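Local coordinates for protein histidine acid phosphatase (Hafnia alvei, PDB 4ARU) that belongs to branch 2 of the histidine phosphatase superfamily, enzymes that pair an alpha/beta domain with a mostly helical one, at residues Q29-V34 with S218-I223; M137-V142 with L199-D204; H143-K148 with T263-K268; T156-Y161 with E211-L216; A267-T272 with S405-C410. All blocks are in the same frame, centred on the assembly; numbering follows the deposited sequence. Where two conformers were deposited one is given.

How the interactions relate
Near the N terminus, residues 29-34 form the short helix 29-33 and the residue after it, and they pack against helix 213-229. Interaction 1 thus closes a loop of 183 residues. Interactions 2 and 4 both nest inside it and cross one another. Interaction 2 ties helix 139-150 to strand 198-201, and interaction 4 joins the loop before helix 162-172 to the start of helix 213-229. Interaction 3 begins on helix 139-150 and ends on helix 264-282, so it crosses interactions 1 and 2 and encloses interaction 4. Interaction 5 takes over helix 264-282 at Ala267 and Lys268 and carries the connection to the segment after helix 395-405.

Interaction 1: residues Q29-V34 with S218-I223; sequences QTMRDV and STLAEI
Met31 reaches across to helix 213-229 and touches Thr219, Leu220 and Ile223. The contact between the segments is apolar, and no hydrogen bond spans it. The Met31 chain starts with CG anti to the carbonyl carbon, runs extended through CG and SD, then bends at chi3 (66°), which turns the methyl in among the three partners. Met31 CE lies 4.0 Å from Thr219 CG2. Leu220 runs past Met31 in the opposite direction, and its CD2 is 4.0 Å from Met31 CG. The approach of Met31 CE to Ile223 CD1, 3.3 Å, is tighter than normal packing, so its detail is doubtful. The other branch of Leu220 serves a second residue: CD1 meets Val34 CG2 at 4.2 Å.

Polar partners lie outside the pair. Met31 O is hydrogen-bonded with Trp39 NE1, and Glu222 forms a salt bridge with Arg18.

Further out, Trp39 covers Leu220 and Ile223, and helix 162-172 adds Met168 and Leu172 against Leu220. A sodium ion is bound about 4 Å from the side chain of Ile223. The axes of 29-33 and 218-223 stay 11.8 Å apart and cross at -71°. This is steep helix-helix packing, with the gap spanned mainly by Met31, in the helical part of a branch 2 histidine phosphatase.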
# COMPACT_ATOMS: atom_id res chain seq x y z
N GLN A 29 -7.06 -21.87 10.06
CA GLN A 29 -7.75 -22.51 11.15
C GLN A 29 -7.48 -21.74 12.45
O GLN A 29 -8.36 -21.62 13.29
CB GLN A 29 -7.38 -23.98 11.30
CG GLN A 29 -8.27 -24.74 12.26
CD GLN A 29 -9.69 -24.77 11.75
OE1 GLN A 29 -9.94 -25.13 10.59
NE2 GLN A 29 -10.63 -24.40 12.60
N THR A 30 -6.29 -21.17 12.60
CA THR A 30 -6.02 -20.37 13.78
C THR A 30 -6.95 -19.17 13.81
O THR A 30 -7.46 -18.81 14.85
CB THR A 30 -4.56 -19.89 13.79
OG1 THR A 30 -3.66 -21.00 13.96
CG2 THR A 30 -4.31 -18.91 14.97
N MET A 31 -7.12 -18.50 12.67
CA MET A 31 -8.01 -17.36 12.60
C MET A 31 -9.45 -17.73 12.99
O MET A 31 -10.12 -16.94 13.66
CB MET A 31 -7.97 -16.75 11.19
CG MET A 31 -6.63 -16.12 10.88
SD MET A 31 -6.38 -15.77 9.11
CE MET A 31 -7.60 -14.51 8.83
N ARG A 32 -9.92 -18.90 12.58
CA ARG A 32 -11.22 -19.36 13.01
C ARG A 32 -11.23 -19.62 14.50
O ARG A 32 -12.11 -19.13 15.19
CB ARG A 32 -11.65 -20.57 12.20
CG ARG A 32 -11.70 -20.23 10.72
CD ARG A 32 -12.65 -21.18 10.01
NE ARG A 32 -12.66 -20.99 8.57
CZ ARG A 32 -13.51 -20.20 7.92
NH1 ARG A 32 -14.43 -19.51 8.57
NH2 ARG A 32 -13.41 -20.07 6.61
N ASP A 33 -10.19 -20.31 15.00
CA ASP A 33 -10.17 -20.83 16.36
C ASP A 33 -10.05 -19.75 17.43
O ASP A 33 -10.39 -20.04 18.56
CB ASP A 33 -9.07 -21.87 16.53
CG ASP A 33 -9.36 -23.19 15.80
OD1 ASP A 33 -10.51 -23.39 15.34
OD2 ASP A 33 -8.45 -24.09 15.77
N VAL A 34 -9.56 -18.56 17.10
CA VAL A 34 -9.31 -17.54 18.17
C VAL A 34 -10.56 -16.75 18.51
O VAL A 34 -10.52 -15.82 19.35
CB VAL A 34 -8.16 -16.58 17.81
CG1 VAL A 34 -6.82 -17.31 17.80
CG2 VAL A 34 -8.39 -15.88 16.50
N SER A 218 -2.61 -8.10 13.57
CA SER A 218 -2.44 -7.22 12.40
C SER A 218 -3.37 -7.69 11.28
O SER A 218 -4.09 -6.91 10.64
CB SER A 218 -1.00 -7.22 11.85
OG SER A 218 -0.94 -6.61 10.58
N THR A 219 -3.37 -8.98 11.01
CA THR A 219 -4.18 -9.55 9.96
C THR A 219 -5.67 -9.38 10.29
O THR A 219 -6.44 -8.95 9.43
CB THR A 219 -3.88 -11.03 9.83
OG1 THR A 219 -2.51 -11.19 9.45
CG2 THR A 219 -4.75 -11.68 8.82
N LEU A 220 -6.06 -9.67 11.52
CA LEU A 220 -7.46 -9.60 11.93
C LEU A 220 -7.91 -8.17 11.85
O LEU A 220 -9.07 -7.91 11.41
CB LEU A 220 -7.67 -10.21 13.28
CG LEU A 220 -7.20 -11.68 13.40
CD1 LEU A 220 -7.46 -12.18 14.81
CD2 LEU A 220 -7.81 -12.55 12.31
N ALA A 221 -7.09 -7.24 12.34
CA ALA A 221 -7.50 -5.85 12.33
C ALA A 221 -7.76 -5.33 10.93
O ALA A 221 -8.73 -4.60 10.71
CB ALA A 221 -6.44 -4.96 13.00
N GLU A 222 -6.91 -5.72 9.99
CA GLU A 222 -7.13 -5.35 8.61
C GLU A 222 -8.40 -5.99 8.04
O GLU A 222 -9.15 -5.34 7.27
CB GLU A 222 -5.87 -5.69 7.78
CG GLU A 222 -6.01 -5.45 6.31
CD GLU A 222 -6.03 -3.99 5.90
OE1 GLU A 222 -5.62 -3.09 6.71
OE2 GLU A 222 -6.45 -3.71 4.76
N ILE A 223 -8.69 -7.23 8.43
CA ILE A 223 -9.93 -7.85 7.97
C ILE A 223 -11.15 -7.05 8.48
O ILE A 223 -12.11 -6.84 7.74
CB ILE A 223 -10.02 -9.35 8.34
CG1 ILE A 223 -8.95 -10.08 7.50
CG2 ILE A 223 -11.45 -9.86 8.19
CD1 ILE A 223 -8.71 -11.50 7.94

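Interaction 2: residues M137-V142 with L199-D204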
# COMPACT_ATOMS: atom_id res chain seq x y z
N MET A 137 17.61 -12.46 0.33
CA MET A 137 18.04 -11.83 1.58
C MET A 137 18.81 -12.84 2.40
O MET A 137 18.69 -14.06 2.20
CB MET A 137 16.82 -11.38 2.35
CG MET A 137 16.08 -10.23 1.64
SD MET A 137 14.80 -9.53 2.65
CE MET A 137 13.58 -10.81 2.66
N ASP A 138 19.68 -12.31 3.25
CA ASP A 138 20.47 -13.14 4.17
C ASP A 138 19.68 -13.21 5.48
O ASP A 138 19.33 -12.19 6.06
CB ASP A 138 21.85 -12.52 4.38
CG ASP A 138 22.65 -13.23 5.44
OD1 ASP A 138 22.40 -12.97 6.63
OD2 ASP A 138 23.54 -14.04 5.08
N LYS A 139 19.39 -14.44 5.92
CA LYS A 139 18.51 -14.69 7.06
C LYS A 139 19.02 -13.99 8.33
O LYS A 139 18.25 -13.38 9.06
CB LYS A 139 18.39 -16.20 7.33
CG LYS A 139 17.76 -17.03 6.22
CD LYS A 139 17.56 -18.47 6.70
CE LYS A 139 16.65 -18.47 7.94
NZ LYS A 139 15.79 -19.69 8.16
N SER A 140 20.33 -14.09 8.60
CA SER A 140 20.83 -13.43 9.80
C SER A 140 20.64 -11.90 9.72
O SER A 140 20.31 -11.22 10.73
CB SER A 140 22.29 -13.79 10.07
OG SER A 140 23.14 -13.19 9.11
N GLN A 141 20.83 -11.34 8.52
CA GLN A 141 20.65 -9.92 8.35
C GLN A 141 19.19 -9.49 8.51
O GLN A 141 18.91 -8.43 9.03
CB GLN A 141 21.28 -9.46 7.03
CG GLN A 141 22.77 -9.62 7.01
CD GLN A 141 23.40 -9.03 5.76
OE1 GLN A 141 23.13 -7.88 5.37
NE2 GLN A 141 24.26 -9.78 5.13
N VAL A 142 18.24 -10.30 8.05
CA VAL A 142 16.85 -10.03 8.27
C VAL A 142 16.54 -9.94 9.76
O VAL A 142 15.89 -9.01 10.22
CB VAL A 142 15.92 -11.09 7.60
CG1 VAL A 142 14.48 -10.80 7.94
CG2 VAL A 142 16.19 -11.10 6.08
N LEU A 199 10.08 -13.89 14.97
CA LEU A 199 10.29 -13.75 13.56
C LEU A 199 10.65 -15.14 13.00
O LEU A 199 11.58 -15.79 13.45
CB LEU A 199 11.43 -12.74 13.31
CG LEU A 199 11.74 -12.34 11.88
CD1 LEU A 199 10.55 -11.68 11.29
CD2 LEU A 199 12.94 -11.42 11.79
N ALA A 200 9.87 -15.60 12.01
CA ALA A 200 10.05 -16.89 11.38
C ALA A 200 10.49 -16.72 9.94
O ALA A 200 9.90 -15.92 9.23
CB ALA A 200 8.74 -17.67 11.45
N ILE A 201 11.54 -17.42 9.54
CA ILE A 201 12.04 -17.34 8.17
C ILE A 201 12.25 -18.75 7.63
O ILE A 201 12.69 -19.63 8.35
CB ILE A 201 13.37 -16.56 8.11
CG1 ILE A 201 13.24 -15.25 8.88
CG2 ILE A 201 13.77 -16.36 6.65
CD1 ILE A 201 14.48 -14.38 8.80
N ASN A 202 11.96 -18.95 6.35
CA ASN A 202 12.23 -20.24 5.70
C ASN A 202 13.71 -20.42 5.42
O ASN A 202 14.53 -19.55 5.71
CB ASN A 202 11.38 -20.41 4.45
CG ASN A 202 11.86 -19.56 3.29
OD1 ASN A 202 12.57 -18.57 3.48
ND2 ASN A 202 11.48 -19.95 2.08
N ASP A 203 14.09 -21.57 4.90
CA ASP A 203 15.51 -21.89 4.78
C ASP A 203 16.25 -20.95 3.82
O ASP A 203 17.37 -20.54 4.10
CB ASP A 203 15.73 -23.37 4.40
CG ASP A 203 15.03 -23.76 3.10
OD1 ASP A 203 14.02 -23.09 2.72
OD2 ASP A 203 15.51 -24.73 2.45
N ASP A 204 15.59 -20.59 2.72
CA ASP A 204 16.20 -19.75 1.67
C ASP A 204 16.31 -18.28 2.11
O ASP A 204 17.17 -17.53 1.63
CB ASP A 204 15.38 -19.84 0.37
CG ASP A 204 15.17 -21.29 -0.13
OD1 ASP A 204 16.08 -22.13 0.03
OD2 ASP A 204 14.09 -21.57 -0.70
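From CG outward Lys139 runs along Ile201 and the turn after the strand, and its ammonium group donates to two backbone oxygens there. NZ donates to Asn202 O at 2.8 Å and to Ile201 O at 3.1 Å. It stands well above both carbonyl planes, 61° and 70° out of them. A bend at chi3 (59°) breaks the otherwise extended chain and brings NZ to the two oxygens. Lys139 was modelled in two conformers, so these bonds belong to one of them.

The carbons of the lysine are used too. CD passes Asp203 O at 3.3 Å, and CE lies 3.8 Å from Ile201 CG2, the two side chains running in opposite directions. One turn later, Val142 closes the apolar side. Its CG1 meets Ile201 CD1 at 3.7 Å and Leu199 CD2 at 4.2 Å.

Behind this shell, Asp138 fixes the start of the helix. Its OD1 accepts from Gln141 N at 2.9 Å through the anti lone pair and from Ser140 OG through the syn one. This cap, too, is that of one of two modelled conformers of Asp138. Asn202 OD1 holds the turn of the other segment by bonds from Gly205 N and Lys207 N. Val208, on the paired strand 208-211, packs on Val142 and Ile201. The arrangement is an Asp N-capped helix start laid against one strand and the turn of a two-stranded beta hairpin.

Interaction 3: residues H143-K148 with T263-K268; sequences HAAVEK and TPYIAK
The Tyr265 ring meets Ala145 CB obliquely. Tyr265 CB comes closer, 3.6 Å from Ala145 CB. Tyr265 CG is anti to the backbone N (chi1 -177°), which carries the ring along helix 139-150. There Gln141 and Val142 touch it, and Met137 joins them just before that helix. At the ring's far end, OH is hydrogen-bonded to Asp138 N at the start of the same helix. His269, one turn further along, brings its own ring against Tyr265 with the planes at about 55°.

The other contacts are made by aliphatic carbons. Ala145 is small, and two residues close in on it. Besides Tyr265, Thr263 sets its methyl CG2 3.7 Å from Ala145 CB. The same methyl lies 3.6 Å from Ala145 O. Thr263 chi1 (-67°) gives its two branches different tasks. CG2 faces helix 139-150, while OG1 is hydrogen-bonded back to Leu259 O in the preceding helix. Thr263 is also the N-cap residue of helix 264-282, yet its side chain makes no capping bond.

Deeper in, Val146 CG2 reaches Ile266 CD1 at 3.7 Å, and the two side chains cross at a slant. No hydrogen bond joins the segments, and their contacts are van der Waals ones.

Among its neighbours, the contact lies at the junction of helices 243-262 and 264-282. Strand 198-201 flanks helix 139-150 with Leu199 on Val146, and Met316 of helix 307-317 packs on Ala267.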
# COMPACT_ATOMS: atom_id res chain seq x y z
N HIS A 143 16.96 -10.96 10.50
CA HIS A 143 16.66 -10.97 11.94
C HIS A 143 17.24 -9.69 12.62
O HIS A 143 16.55 -9.01 13.38
CB HIS A 143 17.32 -12.21 12.57
CG HIS A 143 16.60 -13.50 12.34
ND1 HIS A 143 15.37 -13.77 12.92
CD2 HIS A 143 16.89 -14.58 11.58
CE1 HIS A 143 14.99 -14.99 12.58
NE2 HIS A 143 15.87 -15.49 11.74
N ALA A 144 18.48 -9.33 12.26
CA ALA A 144 19.11 -8.16 12.87
C ALA A 144 18.44 -6.89 12.44
O ALA A 144 18.23 -5.99 13.26
CB ALA A 144 20.59 -8.13 12.53
N ALA A 145 18.04 -6.79 11.18
CA ALA A 145 17.42 -5.57 10.68
C ALA A 145 16.04 -5.34 11.31
O ALA A 145 15.67 -4.21 11.64
CB ALA A 145 17.32 -5.62 9.15
N VAL A 146 15.25 -6.40 11.48
CA VAL A 146 13.94 -6.28 12.09
C VAL A 146 14.09 -5.87 13.56
O VAL A 146 13.35 -5.01 14.05
CB VAL A 146 13.13 -7.57 11.90
CG1 VAL A 146 11.85 -7.53 12.73
CG2 VAL A 146 12.80 -7.78 10.43
N GLU A 147 15.07 -6.45 14.26
CA GLU A 147 15.30 -6.05 15.65
C GLU A 147 15.68 -4.58 15.73
O GLU A 147 15.17 -3.86 16.62
CB GLU A 147 16.35 -6.93 16.30
CG GLU A 147 16.61 -6.48 17.73
CD GLU A 147 17.39 -7.46 18.57
OE1 GLU A 147 17.37 -8.68 18.29
OE2 GLU A 147 18.03 -7.00 19.57
N LYS A 148 16.50 -4.12 14.80
CA LYS A 148 16.90 -2.72 14.76
C LYS A 148 15.69 -1.81 14.55
O LYS A 148 15.51 -0.78 15.20
CB LYS A 148 17.94 -2.51 13.67
CG LYS A 148 18.48 -1.09 13.59
CD LYS A 148 19.42 -0.97 12.39
CE LYS A 148 19.70 0.48 12.00
NZ LYS A 148 20.50 1.12 13.08
N THR A 263 11.20 -1.73 7.29
CA THR A 263 12.61 -2.01 7.64
C THR A 263 13.53 -1.90 6.42
O THR A 263 13.30 -2.64 5.48
CB THR A 263 12.73 -3.44 8.19
OG1 THR A 263 12.04 -3.49 9.43
CG2 THR A 263 14.20 -3.88 8.38
N PRO A 264 14.51 -0.99 6.40
CA PRO A 264 15.21 -0.71 5.14
C PRO A 264 15.82 -1.95 4.44
O PRO A 264 15.69 -2.08 3.23
CB PRO A 264 16.24 0.33 5.52
CG PRO A 264 15.50 1.12 6.57
CD PRO A 264 14.80 0.07 7.41
N TYR A 265 16.43 -2.84 5.18
CA TYR A 265 17.03 -4.03 4.54
C TYR A 265 16.01 -4.82 3.76
O TYR A 265 16.24 -5.28 2.64
CB TYR A 265 17.71 -4.90 5.60
CG TYR A 265 18.43 -6.10 5.04
CD1 TYR A 265 19.66 -5.98 4.43
CD2 TYR A 265 17.86 -7.35 5.09
CE1 TYR A 265 20.30 -7.09 3.91
CE2 TYR A 265 18.49 -8.45 4.58
CZ TYR A 265 19.71 -8.30 3.98
OH TYR A 265 20.33 -9.41 3.45
N ILE A 266 14.85 -5.01 4.34
CA ILE A 266 13.79 -5.76 3.67
C ILE A 266 13.23 -4.89 2.54
O ILE A 266 13.01 -5.38 1.41
CB ILE A 266 12.66 -6.12 4.67
CG1 ILE A 266 13.19 -7.07 5.72
CG2 ILE A 266 11.48 -6.70 3.93
CD1 ILE A 266 12.18 -7.47 6.78
N ALA A 267 12.93 -3.63 2.84
CA ALA A 267 12.27 -2.75 1.90
C ALA A 267 13.12 -2.62 0.60
O ALA A 267 12.54 -2.65 -0.47
CB ALA A 267 12.14 -1.38 2.52
N LYS A 268 14.44 -2.55 0.70
CA LYS A 268 15.22 -2.37 -0.53
C LYS A 268 15.28 -3.64 -1.35
O LYS A 268 15.43 -3.56 -2.57
CB LYS A 268 16.61 -1.83 -0.25
CG LYS A 268 17.53 -2.84 0.37
CD LYS A 268 18.79 -2.19 0.89
CE LYS A 268 19.81 -3.22 1.27
NZ LYS A 268 21.14 -2.64 1.62

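Interaction 4: residues T156-Y161 with E211-L216; sequences TLNQRY and EGAVGL
Asn158 points its amide at the first turn of helix 213-229, between Ala213 and Val214. At CB, chi1 (-68°) places CG anti to the carbonyl carbon, and CG comes to 4.1 Å from Ala213 CB. The amide then splits its two ends between the neighbours. ND2 sits 3.6 Å from Ala213 CB. OD1 passes 3.5 Å from Val214 CG2, the two side chains running in opposite directions. These are van der Waals contacts, and the amide is held by other residues. OD1 is hydrogen-bonded with Ser197 OG, and ND2 donates to Met195 O and, weakly, to Ser192 O. Gripped at both ends, the buried amide has its rotation fixed.

The contact lies where two helices begin. Tyr161 is the N-cap residue of helix 162-172 and Gly212 that of helix 213-229, where Leu216 N bonds to Gly212 O in the first turn. Gly212 has a positive phi (103°), and at its backbone angles a CB would jam against the carbonyl O of Glu211. Both helices belong to the helical part of this histidine phosphatase fold.

Val214 packs beside the amide. Its CG1 meets Leu157 CD2 at 4.0 Å, and the two side chains cross at about a right angle. Leu157 also rests on Leu259 of helix 243-262. Val214 CG2 touches Tyr161 CD2 at 4.1 Å, approaching the ring at a slant. Arg160 CG lies over one face of that ring, near its rim, and Ala255 and Leu252 of helix 243-262 also pack on the tyrosine.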
# COMPACT_ATOMS: atom_id res chain seq x y z
N THR A 156 10.09 -9.87 22.50
CA THR A 156 9.46 -9.02 23.52
C THR A 156 8.41 -8.06 22.97
O THR A 156 7.86 -7.24 23.69
CB THR A 156 10.52 -8.23 24.35
OG1 THR A 156 11.10 -7.17 23.56
CG2 THR A 156 11.61 -9.11 24.89
N LEU A 157 8.13 -8.15 21.68
CA LEU A 157 7.28 -7.14 21.02
C LEU A 157 5.89 -7.01 21.61
O LEU A 157 5.33 -5.91 21.63
CB LEU A 157 7.16 -7.46 19.54
CG LEU A 157 6.54 -6.38 18.66
CD1 LEU A 157 7.45 -5.17 18.56
CD2 LEU A 157 6.20 -6.90 17.28
N ASN A 158 5.28 -8.11 22.08
CA ASN A 158 3.92 -7.99 22.58
C ASN A 158 3.85 -7.00 23.75
O ASN A 158 2.79 -6.42 24.00
CB ASN A 158 3.35 -9.31 23.11
CG ASN A 158 3.12 -10.36 22.02
OD1 ASN A 158 3.39 -10.11 20.84
ND2 ASN A 158 2.57 -11.50 22.45
N GLN A 159 4.92 -6.87 24.50
CA GLN A 159 4.93 -5.99 25.67
C GLN A 159 4.75 -4.52 25.32
O GLN A 159 4.42 -3.73 26.23
CB GLN A 159 6.17 -6.24 26.51
CG GLN A 159 6.25 -7.64 27.11
CD GLN A 159 4.91 -8.20 27.63
OE1 GLN A 159 4.41 -9.24 27.13
NE2 GLN A 159 4.29 -7.51 28.57
N ARG A 160 5.00 -4.17 24.07
CA ARG A 160 4.85 -2.81 23.57
C ARG A 160 3.38 -2.49 23.31
O ARG A 160 3.00 -1.32 23.19
CB ARG A 160 5.67 -2.62 22.29
CG ARG A 160 5.56 -1.27 21.62
CD ARG A 160 6.56 -1.15 20.51
NE ARG A 160 7.92 -1.11 21.03
CZ ARG A 160 9.01 -1.18 20.27
NH1 ARG A 160 8.89 -1.39 18.94
NH2 ARG A 160 10.21 -1.06 20.86
N TYR A 161 2.56 -3.51 23.16
CA TYR A 161 1.19 -3.35 22.67
C TYR A 161 0.15 -4.00 23.56
O TYR A 161 -0.86 -4.54 23.07
CB TYR A 161 1.08 -3.90 21.23
CG TYR A 161 1.96 -3.18 20.28
CD1 TYR A 161 1.70 -1.89 19.88
CD2 TYR A 161 3.10 -3.78 19.80
CE1 TYR A 161 2.54 -1.22 19.00
CE2 TYR A 161 3.97 -3.13 18.95
CZ TYR A 161 3.69 -1.84 18.55
OH TYR A 161 4.55 -1.12 17.74
N GLU A 211 5.34 -14.00 13.51
CA GLU A 211 4.41 -14.92 14.14
C GLU A 211 4.02 -14.39 15.51
O GLU A 211 4.79 -13.63 16.11
CB GLU A 211 5.04 -16.30 14.34
CG GLU A 211 5.49 -16.94 13.01
CD GLU A 211 4.31 -17.34 12.09
OE1 GLU A 211 3.18 -17.54 12.56
OE2 GLU A 211 4.54 -17.52 10.88
N GLY A 212 2.90 -14.82 16.03
CA GLY A 212 2.43 -14.42 17.34
C GLY A 212 1.32 -13.39 17.33
O GLY A 212 0.74 -13.07 16.29
N ALA A 213 1.03 -12.87 18.51
CA ALA A 213 -0.15 -12.08 18.72
C ALA A 213 -0.20 -10.81 17.86
O ALA A 213 -1.27 -10.39 17.39
CB ALA A 213 -0.25 -11.74 20.18
N VAL A 214 0.94 -10.12 17.74
CA VAL A 214 0.96 -8.87 16.98
C VAL A 214 0.72 -9.19 15.51
O VAL A 214 -0.08 -8.55 14.83
CB VAL A 214 2.26 -8.05 17.20
CG1 VAL A 214 2.29 -6.86 16.25
CG2 VAL A 214 2.39 -7.61 18.64
N GLY A 215 1.45 -10.17 14.98
CA GLY A 215 1.24 -10.59 13.57
C GLY A 215 -0.17 -11.04 13.28
O GLY A 215 -0.75 -10.65 12.28
N LEU A 216 -0.73 -11.86 14.16
CA LEU A 216 -2.09 -12.34 13.96
C LEU A 216 -3.10 -11.21 14.10
O LEU A 216 -3.97 -11.02 13.24
CB LEU A 216 -2.38 -13.46 14.94
CG LEU A 216 -3.83 -14.01 14.90
CD1 LEU A 216 -4.20 -14.58 13.56
CD2 LEU A 216 -4.00 -15.02 16.00

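Interaction 5: residues A267-T272 with S405-C410; sequences AKHNGT and SVEPAC
Backbones come closest at Thr272 and Val406, with CA atoms 5.1 Å apart, and again at His269 and Cys410. Thr272 OG1 is the polar centre. It accepts from Glu407 N at 2.9 Å in a nearly straight bond (174°) and donates to Lys268 O at 2.6 Å, in the carbonyl plane on a lone pair. Its methyl CG2 packs against Val406 CB.

Glu407 bends at chi2 (44°) and lies beside His269, with carboxylate and ring planes 19° apart. Its CG sits over one ring face, 4.2 Å from the centroid, a CH-pi contact. OE2 accepts from Ala409 N. OE1 forms a long, weak salt bridge with Lys268 NZ at 3.6 Å, and a water bridges the two, accepting from NZ and donating to OE1.

Cys410 SG approaches the His269 ring obliquely, 3.5 Å from CD2. His269 ND1 is hydrogen-bonded to Tyr265 O, which steadies the ring. His269 O is buried here without a partner.

The disulfide from Cys410 to Cys135 ties this C-terminal segment to the chain ahead of helix 139-150. Met316 of helix 307-317 packs on Thr272 and Ser405, so the segment after helix 395-405 lies against helices 264-282 and 307-317.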
# COMPACT_ATOMS: atom_id res chain seq x y z
N ALA A 267 12.93 -3.63 2.84
CA ALA A 267 12.27 -2.75 1.90
C ALA A 267 13.12 -2.62 0.60
O ALA A 267 12.54 -2.65 -0.47
CB ALA A 267 12.14 -1.38 2.52
N LYS A 268 14.44 -2.55 0.70
CA LYS A 268 15.22 -2.37 -0.53
C LYS A 268 15.28 -3.64 -1.35
O LYS A 268 15.43 -3.56 -2.57
CB LYS A 268 16.61 -1.83 -0.25
CG LYS A 268 17.53 -2.84 0.37
CD LYS A 268 18.79 -2.19 0.89
CE LYS A 268 19.81 -3.22 1.27
NZ LYS A 268 21.14 -2.64 1.62
N HIS A 269 15.17 -4.82 -0.72
CA HIS A 269 15.20 -6.07 -1.47
C HIS A 269 13.88 -6.25 -2.20
O HIS A 269 13.87 -6.85 -3.27
CB HIS A 269 15.53 -7.27 -0.59
CG HIS A 269 16.98 -7.42 -0.30
ND1 HIS A 269 17.63 -6.72 0.71
CD2 HIS A 269 17.94 -8.17 -0.89
CE1 HIS A 269 18.91 -7.01 0.69
NE2 HIS A 269 19.12 -7.93 -0.24
N ASN A 270 12.77 -5.81 -1.62
CA ASN A 270 11.46 -6.01 -2.22
C ASN A 270 11.03 -4.85 -3.09
O ASN A 270 10.17 -5.02 -3.96
CB ASN A 270 10.43 -6.30 -1.14
CG ASN A 270 10.62 -7.65 -0.47
OD1 ASN A 270 10.36 -8.67 -1.06
ND2 ASN A 270 11.10 -7.65 0.78
N GLY A 271 11.65 -3.68 -2.86
CA GLY A 271 11.22 -2.43 -3.45
C GLY A 271 12.08 -1.82 -4.52
O GLY A 271 11.69 -0.81 -5.11
N THR A 272 13.25 -2.37 -4.75
CA THR A 272 14.20 -1.78 -5.70
C THR A 272 13.58 -1.65 -7.11
O THR A 272 13.64 -0.56 -7.69
CB THR A 272 15.58 -2.45 -5.66
OG1 THR A 272 16.25 -1.96 -4.48
CG2 THR A 272 16.39 -2.09 -6.80
N SER A 405 19.50 4.34 -2.13
CA SER A 405 18.59 3.46 -1.39
C SER A 405 18.36 2.08 -2.05
O SER A 405 18.15 1.12 -1.34
CB SER A 405 17.24 4.10 -1.12
OG SER A 405 16.48 4.19 -2.28
N VAL A 406 18.55 2.00 -3.35
CA VAL A 406 18.34 0.74 -4.04
C VAL A 406 19.40 -0.26 -3.67
O VAL A 406 20.53 0.07 -3.26
CB VAL A 406 18.26 0.92 -5.57
CG1 VAL A 406 16.99 1.70 -5.95
CG2 VAL A 406 19.53 1.52 -6.11
N GLU A 407 19.02 -1.53 -3.82
CA GLU A 407 19.95 -2.64 -3.72
C GLU A 407 20.35 -3.08 -5.14
O GLU A 407 19.51 -3.57 -5.87
CB GLU A 407 19.31 -3.80 -3.00
CG GLU A 407 20.09 -5.11 -2.94
CD GLU A 407 21.56 -4.92 -2.62
OE1 GLU A 407 21.81 -4.36 -1.49
OE2 GLU A 407 22.47 -5.30 -3.44
N PRO A 408 21.59 -2.87 -5.52
CA PRO A 408 21.94 -3.21 -6.90
C PRO A 408 21.66 -4.65 -7.31
O PRO A 408 21.34 -4.90 -8.47
CB PRO A 408 23.43 -2.94 -6.95
CG PRO A 408 23.66 -1.88 -5.93
CD PRO A 408 22.72 -2.22 -4.83
N ALA A 409 21.81 -5.61 -6.39
CA ALA A 409 21.52 -7.02 -6.71
C ALA A 409 20.06 -7.28 -7.05
O ALA A 409 19.76 -8.33 -7.63
CB ALA A 409 21.97 -7.93 -5.57
N CYS A 410 19.17 -6.34 -6.70
CA CYS A 410 17.75 -6.51 -6.88
C CYS A 410 17.19 -5.71 -8.03
O CYS A 410 15.98 -5.66 -8.18
CB CYS A 410 17.08 -6.09 -5.58
SG CYS A 410 17.50 -7.15 -4.17
O HOH W 1 22.04 -5.45 1.16